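Local coordinates for putative lipoprotein (Campylobacter jejuni subsp. jejuni, PDB 2G5G), which binds a cofacial pair of haems, with binding linked to dimerization, and probably serves in haem uptake as a putative ChaN-family lipoprotein, at residues Ser162-Asn165 against Glu166-Lys169; Met204-Val207 against Leu208-Val212; Phe172-Ile175 against Ser176-Lys180. One frame throughout, in Å; residues are numbered along the deposited sequence.

Contact 1. Residues Ser162-Asn165 against Glu166-Lys169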
loop_
_atom_site.group_PDB
_atom_site.type_symbol
_atom_site.label_atom_id
_atom_site.label_comp_id
_atom_site.label_asym_id
_atom_site.label_seq_id
_atom_site.Cartn_x
_atom_site.Cartn_y
_atom_site.Cartn_z
ATOM N N SER A 162 -11.674 20.275 11.288
ATOM C CA SER A 162 -11.541 18.954 10.690
ATOM C C SER A 162 -10.122 18.386 10.725
ATOM O O SER A 162 -9.947 17.190 10.541
ATOM C CB SER A 162 -12.069 18.934 9.232
ATOM O OG SER A 162 -11.239 19.708 8.398
ATOM N N THR A 163 -9.132 19.235 10.960
ATOM C CA THR A 163 -7.717 18.815 10.835
ATOM C C THR A 163 -6.939 18.966 12.139
ATOM O O THR A 163 -5.711 19.021 12.119
ATOM C CB THR A 163 -6.992 19.638 9.758
ATOM O OG1 THR A 163 -7.250 21.025 9.989
ATOM C CG2 THR A 163 -7.507 19.266 8.374
ATOM N N THR A 164 -7.646 19.043 13.264
ATOM C CA THR A 164 -6.992 19.223 14.574
ATOM C C THR A 164 -6.117 18.032 14.906
ATOM O O THR A 164 -6.343 16.925 14.403
ATOM C CB THR A 164 -8.011 19.353 15.727
ATOM O OG1 THR A 164 -8.704 18.116 15.893
ATOM C CG2 THR A 164 -9.004 20.466 15.479
ATOM N N ASN A 165 -5.132 18.237 15.790
ATOM C CA ASN A 165 -4.288 17.126 16.227
ATOM C C ASN A 165 -5.111 16.054 16.882
ATOM O O ASN A 165 -4.804 14.877 16.754
ATOM C CB ASN A 165 -3.186 17.596 17.188
ATOM C CG ASN A 165 -2.290 18.627 16.570
ATOM O OD1 ASN A 165 -1.951 18.539 15.388
ATOM N ND2 ASN A 165 -1.907 19.627 17.355
ATOM N N GLU A 166 -6.163 16.478 17.585
ATOM C CA GLU A 166 -7.038 15.569 18.303
ATOM C C GLU A 166 -7.735 14.633 17.314
ATOM O O GLU A 166 -7.779 13.431 17.512
ATOM C CB GLU A 166 -8.061 16.385 19.108
ATOM C CG GLU A 166 -8.931 15.605 20.087
ATOM C CD GLU A 166 -10.058 16.454 20.729
ATOM O OE1 GLU A 166 -10.015 17.709 20.659
ATOM O OE2 GLU A 166 -10.989 15.855 21.316
ATOM N N VAL A 167 -8.299 15.194 16.251
ATOM C CA VAL A 167 -8.907 14.367 15.186
ATOM C C VAL A 167 -7.893 13.402 14.543
ATOM O O VAL A 167 -8.159 12.184 14.423
ATOM C CB VAL A 167 -9.575 15.271 14.118
ATOM C CG1 VAL A 167 -9.969 14.440 12.875
ATOM C CG2 VAL A 167 -10.813 15.998 14.759
ATOM N N LYS A 168 -6.749 13.952 14.138
ATOM C CA LYS A 168 -5.667 13.163 13.523
ATOM C C LYS A 168 -5.174 12.031 14.402
ATOM O O LYS A 168 -4.914 10.947 13.909
ATOM C CB LYS A 168 -4.497 14.045 13.099
ATOM C CG LYS A 168 -4.767 14.845 11.861
ATOM C CD LYS A 168 -3.633 15.802 11.590
ATOM C CE LYS A 168 -3.842 16.488 10.249
ATOM N NZ LYS A 168 -3.230 17.846 10.257
ATOM N N LYS A 169 -5.043 12.288 15.706
ATOM C CA LYS A 169 -4.612 11.231 16.654
ATOM C C LYS A 169 -5.679 10.157 16.810
ATOM O O LYS A 169 -5.365 8.969 16.888
ATOM C CB LYS A 169 -4.274 11.823 18.025
ATOM C CG LYS A 169 -3.422 10.888 18.884
ATOM C CD LYS A 169 -4.275 10.067 19.826
ATOM C CE LYS A 169 -3.440 9.532 21.024
ATOM N NZ LYS A 169 -2.032 9.187 20.635
HETATM O O HOH W 1 -3.008 19.113 13.096
HETATM O O HOH W 2 -10.737 18.417 17.523
#
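With chi1 at 67°, Thr164 sets OG1 between its own backbone N and carbonyl carbon, which aims the hydroxyl at the first turn of helix 165-179 and at Val167. There OG1 accepts from Val167 N at 3.0 Å in a nearly straight bond, 169° at the hydrogen. Thr164 thus holds the N-cap position. The side chains of Thr164 and Val167 meet at about a right angle, and methyl CG2 of Val167 packs against the same hydroxyl oxygen at 3.2 Å, while its other methyl, CG1, rests on Ser162 O. The helix's own bonding begins at once: Lys168 N donates to Thr164 O, 3.0 Å away, and Lys169 N to Asn165 O.

Lys168 puts CG beside its backbone N and then runs extended, its methylenes passing over the carbonyl oxygens of Thr164 and Thr163. The ammonium arrives beside Thr163 O, where NZ makes a weak hydrogen bond of 3.3 Å. A water joins this corner to Asn165: it donates to Thr163 O and Asn165 OD1 and accepts from Lys168 NZ. A second water lies 2.6 Å from Thr164 OG1 and donates to Glu166 OE1 over a longer 3.3 Å. Just before the cap, Ser162 OG turns elsewhere, hydrogen-bonded to Asp236 and Arg202, and Lys168 and Thr163 both touch Gln198 of helix 187-210.

Chemically, the capping hydroxyl supplies an acceptor to an amide that has no preceding turn to bond to, and the lysine ammonium and its water give Thr163 O and Asn165 OD1 donors just where loop becomes helix.

Contact 2. Residues Met204-Val207 against Leu208-Val212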
loop_
_atom_site.group_PDB
_atom_site.type_symbol
_atom_site.label_atom_id
_atom_site.label_comp_id
_atom_site.label_asym_id
_atom_site.label_seq_id
_atom_site.Cartn_x
_atom_site.Cartn_y
_atom_site.Cartn_z
HETATM N N MSE A 204 -15.339 13.800 -0.102
HETATM C CA MSE A 204 -16.737 13.431 0.123
HETATM C C MSE A 204 -17.544 14.627 0.646
HETATM O O MSE A 204 -18.654 14.859 0.138
HETATM C CB MSE A 204 -16.872 12.203 1.017
HETATM C CG MSE A 204 -16.189 10.931 0.406
HETATM SE SE MSE A 204 -16.773 9.359 1.223
HETATM C CE MSE A 204 -15.110 9.073 2.241
ATOM N N ALA A 205 -17.003 15.376 1.623
ATOM C CA ALA A 205 -17.621 16.653 2.071
ATOM C C ALA A 205 -17.803 17.665 0.944
ATOM O O ALA A 205 -18.852 18.323 0.847
ATOM C CB ALA A 205 -16.857 17.295 3.213
ATOM N N ASP A 206 -16.784 17.789 0.098
ATOM C CA ASP A 206 -16.809 18.749 -1.002
ATOM C C ASP A 206 -18.005 18.392 -1.904
ATOM O O ASP A 206 -18.836 19.242 -2.217
ATOM C CB ASP A 206 -15.443 18.679 -1.735
ATOM C CG ASP A 206 -15.210 19.818 -2.738
ATOM O OD1 ASP A 206 -16.071 20.682 -2.977
ATOM O OD2 ASP A 206 -14.113 19.841 -3.301
ATOM N N VAL A 207 -18.135 17.115 -2.235
ATOM C CA VAL A 207 -19.214 16.633 -3.116
ATOM C C VAL A 207 -20.587 16.956 -2.490
ATOM O O VAL A 207 -21.526 17.424 -3.191
ATOM C CB VAL A 207 -19.054 15.107 -3.453
ATOM C CG1 VAL A 207 -20.270 14.531 -4.180
ATOM C CG2 VAL A 207 -17.740 14.836 -4.250
ATOM N N LEU A 208 -20.693 16.762 -1.181
ATOM C CA LEU A 208 -21.998 16.882 -0.508
ATOM C C LEU A 208 -22.402 18.350 -0.339
ATOM O O LEU A 208 -23.560 18.735 -0.545
ATOM C CB LEU A 208 -21.958 16.149 0.840
ATOM C CG LEU A 208 -21.709 14.637 0.762
ATOM C CD1 LEU A 208 -21.542 14.025 2.157
ATOM C CD2 LEU A 208 -22.865 13.920 -0.004
ATOM N N VAL A 209 -21.420 19.163 -0.009
ATOM C CA VAL A 209 -21.613 20.566 0.267
ATOM C C VAL A 209 -22.069 21.315 -0.994
ATOM O O VAL A 209 -22.894 22.226 -0.913
ATOM C CB VAL A 209 -20.300 21.149 0.799
ATOM C CG1 VAL A 209 -20.219 22.669 0.592
ATOM C CG2 VAL A 209 -20.154 20.787 2.278
ATOM N N HIS A 210 -21.521 20.928 -2.139
ATOM C CA HIS A 210 -21.830 21.652 -3.375
ATOM C C HIS A 210 -23.004 21.120 -4.164
ATOM O O HIS A 210 -23.416 21.744 -5.137
ATOM C CB HIS A 210 -20.567 21.832 -4.235
ATOM C CG HIS A 210 -19.522 22.642 -3.532
ATOM N ND1 HIS A 210 -18.449 22.067 -2.881
ATOM C CD2 HIS A 210 -19.417 23.979 -3.336
ATOM C CE1 HIS A 210 -17.715 23.020 -2.332
ATOM N NE2 HIS A 210 -18.286 24.187 -2.581
ATOM N N HIS A 211 -23.569 19.996 -3.738
ATOM C CA HIS A 211 -24.640 19.377 -4.499
ATOM C C HIS A 211 -25.943 20.185 -4.406
ATOM O O HIS A 211 -26.311 20.663 -3.330
ATOM C CB HIS A 211 -24.889 17.935 -4.062
ATOM C CG HIS A 211 -25.653 17.155 -5.073
ATOM N ND1 HIS A 211 -25.219 17.018 -6.378
ATOM C CD2 HIS A 211 -26.830 16.496 -4.992
ATOM C CE1 HIS A 211 -26.108 16.312 -7.057
ATOM N NE2 HIS A 211 -27.098 15.986 -6.240
ATOM N N VAL A 212 -26.651 20.315 -5.528
ATOM C CA VAL A 212 -27.857 21.201 -5.542
ATOM C C VAL A 212 -29.172 20.536 -5.093
ATOM O O VAL A 212 -30.180 21.224 -4.901
ATOM C CB VAL A 212 -28.041 21.873 -6.914
ATOM C CG1 VAL A 212 -26.842 22.791 -7.192
ATOM C CG2 VAL A 212 -28.226 20.834 -8.016
#
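His210 folds back along the last turn of helix 187-210 onto Asp206, one turn earlier. Its CB lies 3.7 Å from Asp206 O, and CG is equally far from that oxygen. From there the ring brings ND1 in to donate to Asp206 O at 2.9 Å, the acceptor standing 20° out of the ring plane. His210 N bonds to the same oxygen from the opposite face of the carbonyl, so one backbone oxygen takes two donors from one residue. CE1, next round the ring, lies 2.9 Å from Asp206 OD1, which sits at the ring edge near its plane and 2.8 Å from ND1; carboxylate and ring planes are 68° apart. NE2, the tip, has drawn away, 4.2 Å from Asp206 OD1. One ring face is covered by methyl CG1 of the adjacent Val209, over its centre.

Leu208 rests CG on Met204 O and reaches strand 214-220, and Met204 (a selenomethionine) reaches strand 137-141. Ala205 packs on helix 230-236, while the Asp206-His210 pair lies on a more exposed side. The carbonyls of Leu208 and His211 both accept from Lys241 NZ. The helix then leads into strand 214-220, which runs parallel to its neighbours, as in alpha/beta folds.

Contact 3. Residues Phe172-Ile175 against Ser176-Lys180. With HEM (protoporphyrin IX containing Fe), chain B.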
loop_
_atom_site.group_PDB
_atom_site.type_symbol
_atom_site.label_atom_id
_atom_site.label_comp_id
_atom_site.label_asym_id
_atom_site.label_seq_id
_atom_site.Cartn_x
_atom_site.Cartn_y
_atom_site.Cartn_z
ATOM N N PHE A 172 -5.306 8.181 13.779
ATOM C CA PHE A 172 -4.057 7.401 13.963
ATOM C C PHE A 172 -4.311 6.076 14.689
ATOM O O PHE A 172 -3.957 5.007 14.177
ATOM C CB PHE A 172 -3.048 8.246 14.728
ATOM C CG PHE A 172 -1.652 7.665 14.760
ATOM C CD1 PHE A 172 -0.686 8.092 13.849
ATOM C CD2 PHE A 172 -1.304 6.697 15.708
ATOM C CE1 PHE A 172 0.616 7.551 13.874
ATOM C CE2 PHE A 172 -0.008 6.150 15.745
ATOM C CZ PHE A 172 0.949 6.581 14.828
ATOM N N ASP A 173 -4.963 6.148 15.855
ATOM C CA ASP A 173 -5.202 4.966 16.705
ATOM C C ASP A 173 -6.233 4.024 16.121
ATOM O O ASP A 173 -6.161 2.805 16.308
ATOM C CB ASP A 173 -5.661 5.360 18.122
ATOM C CG ASP A 173 -4.664 6.250 18.862
ATOM O OD1 ASP A 173 -3.445 6.279 18.541
ATOM O OD2 ASP A 173 -5.120 6.931 19.798
ATOM N N ILE A 174 -7.231 4.587 15.439
ATOM C CA ILE A 174 -8.242 3.762 14.771
ATOM C C ILE A 174 -7.612 2.910 13.661
ATOM O O ILE A 174 -7.908 1.723 13.521
ATOM C CB ILE A 174 -9.371 4.641 14.173
ATOM C CG1 ILE A 174 -10.336 5.086 15.277
ATOM C CG2 ILE A 174 -10.127 3.883 13.080
ATOM C CD1 ILE A 174 -11.300 6.219 14.869
ATOM N N ILE A 175 -6.757 3.540 12.865
ATOM C CA ILE A 175 -6.151 2.886 11.722
ATOM C C ILE A 175 -5.098 1.887 12.210
ATOM O O ILE A 175 -5.010 0.756 11.709
ATOM C CB ILE A 175 -5.558 3.923 10.745
ATOM C CG1 ILE A 175 -6.695 4.780 10.130
ATOM C CG2 ILE A 175 -4.788 3.220 9.626
ATOM C CD1 ILE A 175 -6.202 5.993 9.343
ATOM N N SER A 176 -4.309 2.309 13.195
ATOM C CA SER A 176 -3.338 1.406 13.826
ATOM C C SER A 176 -4.017 0.108 14.276
ATOM O O SER A 176 -3.561 -0.976 13.948
ATOM C CB SER A 176 -2.626 2.109 14.981
ATOM O OG SER A 176 -1.702 1.242 15.614
ATOM N N LEU A 177 -5.132 0.232 14.991
ATOM C CA LEU A 177 -5.895 -0.916 15.464
ATOM C C LEU A 177 -6.572 -1.726 14.346
ATOM O O LEU A 177 -6.674 -2.958 14.433
ATOM C CB LEU A 177 -6.950 -0.452 16.477
ATOM C CG LEU A 177 -7.515 -1.499 17.437
ATOM C CD1 LEU A 177 -6.563 -1.726 18.620
ATOM C CD2 LEU A 177 -8.901 -1.099 17.917
ATOM N N SER A 178 -7.058 -1.032 13.317
ATOM C CA SER A 178 -7.728 -1.680 12.185
ATOM C C SER A 178 -6.781 -2.584 11.409
ATOM O O SER A 178 -7.198 -3.610 10.853
ATOM C CB SER A 178 -8.321 -0.645 11.230
ATOM O OG SER A 178 -9.433 -0.018 11.813
ATOM N N HIS A 179 -5.512 -2.197 11.373
ATOM C CA HIS A 179 -4.544 -2.908 10.561
ATOM C C HIS A 179 -3.509 -3.646 11.412
ATOM O O HIS A 179 -2.646 -4.342 10.876
ATOM C CB HIS A 179 -3.882 -1.950 9.558
ATOM C CG HIS A 179 -4.831 -1.401 8.531
ATOM N ND1 HIS A 179 -5.162 -0.064 8.460
ATOM C CD2 HIS A 179 -5.527 -2.011 7.544
ATOM C CE1 HIS A 179 -6.011 0.127 7.466
ATOM N NE2 HIS A 179 -6.256 -1.040 6.900
ATOM N N LYS A 180 -3.634 -3.515 12.736
ATOM C CA LYS A 180 -2.709 -4.116 13.703
ATOM C C LYS A 180 -1.281 -3.663 13.387
ATOM O O LYS A 180 -0.381 -4.484 13.232
ATOM C CB LYS A 180 -2.814 -5.655 13.713
ATOM C CG LYS A 180 -4.169 -6.236 14.161
ATOM C CD LYS A 180 -5.110 -6.500 12.979
ATOM C CE LYS A 180 -6.533 -6.838 13.439
ATOM N NZ LYS A 180 -6.657 -8.228 13.976
HETATM C CHA HEM B . -5.027 -0.377 -0.262
HETATM C CHB HEM B . -1.174 0.536 -3.151
HETATM C CHC HEM B . 1.695 -2.258 -0.424
HETATM C CHD HEM B . -2.088 -3.107 2.535
HETATM C C1A HEM B . -4.233 0.096 -1.300
HETATM C C2A HEM B . -4.682 0.919 -2.418
HETATM C C3A HEM B . -3.617 1.163 -3.203
HETATM C C4A HEM B . -2.456 0.521 -2.620
HETATM C CMA HEM B . -3.596 1.991 -4.507
HETATM C CAA HEM B . -6.142 1.401 -2.644
HETATM C CBA HEM B . -6.460 2.596 -1.742
HETATM C CGA HEM B . -7.944 2.743 -1.402
HETATM O O1A HEM B . -8.822 2.267 -2.184
HETATM O O2A HEM B . -8.252 3.350 -0.334
HETATM C C1B HEM B . -0.084 -0.214 -2.749
HETATM C C2B HEM B . 1.157 -0.427 -3.482
HETATM C C3B HEM B . 1.959 -1.200 -2.737
HETATM C C4B HEM B . 1.255 -1.503 -1.491
HETATM C CMB HEM B . 1.481 0.135 -4.882
HETATM C CAB HEM B . 3.381 -1.674 -3.148
HETATM C CBB HEM B . 4.175 -2.326 -2.287
HETATM C C1C HEM B . 0.923 -2.710 0.628
HETATM C C2C HEM B . 1.385 -3.538 1.728
HETATM C C3C HEM B . 0.343 -3.763 2.540
HETATM C C4C HEM B . -0.821 -3.092 1.985
HETATM C CMC HEM B . 2.832 -4.050 1.918
HETATM C CAC HEM B . 0.348 -4.595 3.847
HETATM C CBC HEM B . 1.207 -4.323 4.837
HETATM C C1D HEM B . -3.239 -2.477 2.100
HETATM C C2D HEM B . -4.522 -2.515 2.770
HETATM C C3D HEM B . -5.454 -1.657 1.902
HETATM C C4D HEM B . -4.632 -1.186 0.796
HETATM C CMD HEM B . -4.869 -3.262 4.077
HETATM C CAD HEM B . -6.951 -1.360 2.165
HETATM C CBD HEM B . -7.154 0.154 2.189
HETATM C CGD HEM B . -7.763 0.598 3.497
HETATM O O1D HEM B . -7.024 1.180 4.334
HETATM O O2D HEM B . -8.989 0.383 3.706
HETATM N NA HEM B . -2.868 -0.133 -1.462
HETATM N NB HEM B . 0.025 -0.882 -1.542
HETATM N NC HEM B . -0.430 -2.453 0.826
HETATM N ND HEM B . -3.357 -1.696 0.961
HETATM FE FE HEM B . -1.660 -1.460 -0.402
#
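His179 lies alongside Ile175, one helical turn earlier, the two side chains pointing the same way. Methyl CG2 of Ile175 meets the imidazole at its edge, in the ring plane, 3.5 Å from ND1. The isoleucine sets that branch anti to its backbone N and beside its own carbonyl carbon, on the side of the ring. ND1 also makes a weak, bent hydrogen bond of 3.4 Å to Ile175 O. The stronger claim on that oxygen is the helical one, from His179 N at 3.0 Å. On one face of the imidazole, toward the rim, lies CB of Ser178.

The far end of the ring looks onto the haem of chain B. CE1 and NE2 are both 3.5 Å from propionate oxygen O1D, which stands near the ring plane at its edge, and the haem methyl CMD packs on CD2 at 3.7 Å. All this happens at the margin of the porphyrin, well away from the iron.

The setting is the C-terminal end of helix 165-179, where Lys180 leaves helical geometry with a positive phi of 55° and the chain turns toward Leu181, a residue of the haem pocket. Two serines near the end of the helix bond differently. Ser178 folds its hydroxyl back, and OG donates to Ile174 O at 2.9 Å from above the carbonyl plane, while Ser178 N reaches the same oxygen from the other face at the same distance. Ser176 instead sends OG forward to the carbonyl of Leu181, tying the helix to the chain that follows it. Ile175, the buried residue here, packs against Leu190 and Leu193 of helix 187-210, and Phe172 against Leu190 and Pro183. Ile174 and Ser178 both touch Tyr222 of helix 221-224.

In the fold
Contacts 1 and 3 are the two ends of helix 165-179, start and finish, with centres 15 Å apart; contact 2 closes the next helix, 187-210. Its centre is 21 Å from that of contact 1 and 28 Å from that of contact 3. Helix 187-210 carries contact 2 and packs against helix 165-179 near contacts 1 and 3, at Gln198 and Leu190; it also supplies Leu189, Leu193 and Ile196 to the haem pocket and ends on the sheet at contact 2. Contact 3 lies nearest the ligand, the His179 side chain being about 4 Å from a haem, whereas the Met204 side chain of contact 2 stays about 9 Å from one.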